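Local coordinates for protein aminoglycoside N(6')acetyltransferase (Legionella pneumophila subsp. pneumophila, PDB 3F5B) that probably transfers an acyl group, most likely acetyl, to an amino group of its substrate, and has a GNAT acetyltransferase fold, at residues C16-N21 with I68-E73. Residues are numbered along the deposited sequence; the frame is centred on the assembly and turned at random.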
# COMPACT_ATOMS: atom_id res chain seq x y z
N CYS A 16 8.94 10.98 0.89
CA CYS A 16 8.58 11.48 -0.43
C CYS A 16 8.06 10.29 -1.22
O CYS A 16 8.58 9.18 -1.07
CB CYS A 16 9.83 12.03 -1.11
SG CYS A 16 9.52 12.70 -2.75
N PHE A 17 7.03 10.50 -2.03
CA PHE A 17 6.44 9.40 -2.82
C PHE A 17 6.31 9.84 -4.28
O PHE A 17 5.94 10.99 -4.58
CB PHE A 17 5.04 9.02 -2.26
CG PHE A 17 5.04 8.72 -0.78
CD1 PHE A 17 5.29 7.44 -0.33
CD2 PHE A 17 4.79 9.75 0.16
CE1 PHE A 17 5.29 7.15 1.09
CE2 PHE A 17 4.81 9.49 1.56
CZ PHE A 17 5.09 8.19 2.03
N LYS A 18 6.63 8.92 -5.19
CA LYS A 18 6.49 9.20 -6.62
C LYS A 18 6.06 7.97 -7.36
O LYS A 18 6.37 6.87 -6.96
CB LYS A 18 7.77 9.76 -7.29
CG LYS A 18 9.08 9.76 -6.52
CD LYS A 18 9.26 11.05 -5.67
CE LYS A 18 10.07 12.24 -6.36
NZ LYS A 18 9.23 13.42 -6.90
N GLN A 19 5.38 8.18 -8.48
CA GLN A 19 5.09 7.10 -9.37
C GLN A 19 6.41 6.57 -9.90
O GLN A 19 7.36 7.31 -10.11
CB GLN A 19 4.15 7.53 -10.49
CG GLN A 19 2.75 7.75 -9.93
CD GLN A 19 1.78 8.42 -10.88
OE1 GLN A 19 2.02 8.54 -12.07
NE2 GLN A 19 0.64 8.90 -10.31
N MSE A 20 6.47 5.26 -10.09
CA MSE A 20 7.65 4.59 -10.61
C MSE A 20 8.01 5.06 -12.01
O MSE A 20 7.11 5.35 -12.81
CB MSE A 20 7.35 3.09 -10.68
CG MSE A 20 7.24 2.44 -9.33
SE MSE A 20 9.02 2.05 -8.69
CE MSE A 20 9.58 0.77 -10.06
N ASN A 21 9.31 5.10 -12.30
CA ASN A 21 9.79 5.24 -13.67
C ASN A 21 10.74 4.10 -14.00
O ASN A 21 11.16 3.35 -13.10
CB ASN A 21 10.39 6.63 -13.95
CG ASN A 21 11.65 6.92 -13.16
OD1 ASN A 21 12.59 6.14 -13.17
ND2 ASN A 21 11.67 8.05 -12.48
N ILE A 68 6.92 4.43 -5.42
CA ILE A 68 8.14 4.21 -4.64
C ILE A 68 8.19 5.29 -3.53
O ILE A 68 7.86 6.45 -3.79
CB ILE A 68 9.42 4.15 -5.56
CG1 ILE A 68 10.72 3.83 -4.78
CG2 ILE A 68 9.61 5.42 -6.41
CD1 ILE A 68 11.83 3.29 -5.75
N ALA A 69 8.56 4.89 -2.32
CA ALA A 69 8.71 5.83 -1.18
C ALA A 69 10.17 6.08 -0.95
O ALA A 69 10.98 5.13 -0.98
CB ALA A 69 8.10 5.21 0.07
N TYR A 70 10.52 7.35 -0.68
CA TYR A 70 11.89 7.78 -0.44
C TYR A 70 12.03 8.37 0.96
O TYR A 70 11.12 9.04 1.44
CB TYR A 70 12.29 8.87 -1.45
CG TYR A 70 12.72 8.30 -2.78
CD1 TYR A 70 11.77 7.87 -3.72
CD2 TYR A 70 14.06 8.15 -3.07
CE1 TYR A 70 12.17 7.32 -4.95
CE2 TYR A 70 14.48 7.60 -4.28
CZ TYR A 70 13.53 7.20 -5.21
OH TYR A 70 13.97 6.66 -6.40
N ASP A 71 13.19 8.13 1.58
CA ASP A 71 13.59 8.83 2.79
C ASP A 71 14.80 9.65 2.33
O ASP A 71 15.90 9.11 2.19
CB ASP A 71 13.96 7.81 3.86
CG ASP A 71 14.44 8.45 5.15
OD1 ASP A 71 14.00 9.59 5.47
OD2 ASP A 71 15.25 7.80 5.84
N ASN A 72 14.57 10.94 2.05
CA ASN A 72 15.55 11.78 1.34
C ASN A 72 15.97 11.10 0.03
O ASN A 72 15.11 10.76 -0.80
CB ASN A 72 16.75 12.09 2.24
CG ASN A 72 16.38 12.99 3.39
OD1 ASN A 72 15.43 13.79 3.29
ND2 ASN A 72 17.12 12.88 4.50
N GLU A 73 17.26 10.81 -0.12
CA GLU A 73 17.75 10.11 -1.30
C GLU A 73 17.54 8.59 -1.29
O GLU A 73 17.84 7.94 -2.26
CB GLU A 73 19.24 10.45 -1.58
CG GLU A 73 19.99 11.22 -0.46
CD GLU A 73 20.28 10.41 0.82
OE1 GLU A 73 19.49 10.55 1.78
OE2 GLU A 73 21.31 9.66 0.88
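Cys16 and Tyr70 are joined by two backbone hydrogen bonds, Cys16 N to Tyr70 O at 3.0 Å and Tyr70 N to Cys16 O at 2.7 Å. Lys18 and Ile68 form the next hydrogen-bonded pair, with Lys18 N to Ile68 O at 3.1 Å and Ile68 N to Lys18 O at 2.9 Å. All four bonds are nearly straight (N-H...O 161° to 165°). Strands 16-19 and 68-71 are thus antiparallel. Phe17 and Ala69 are the non-hydrogen-bonded pair between them. Here Phe17 CA makes a CA-H...O contact with Ile68 O.

Apolar contacts lie on both faces. On one, Phe17 CG sits beside its backbone N (chi1 -53°), which brings CD1 and CE1 each to 3.6 Å from Ala69 CB. The ring packs edge-to-face with Phe119. On the other, Cys16 CB rests 4.0 Å from Tyr70 CB, and Lys18 CG comes within 4.2 Å of Tyr70 CE1. Tyr70 OH is hydrogen-bonded to Gln24 NE2. Past the strand end, the selenium of selenomethionine Met20 reaches Ile68 CB at 3.8 Å, less certain because Met20 has two modelled conformers.

Strand 15-19 is an outermost strand of the GNAT sheet. Main-chain bonds fix its register. Phe17 packs on helix 109-123; on the opposite face Ile68, perhaps with Met20, meets helix 25-31.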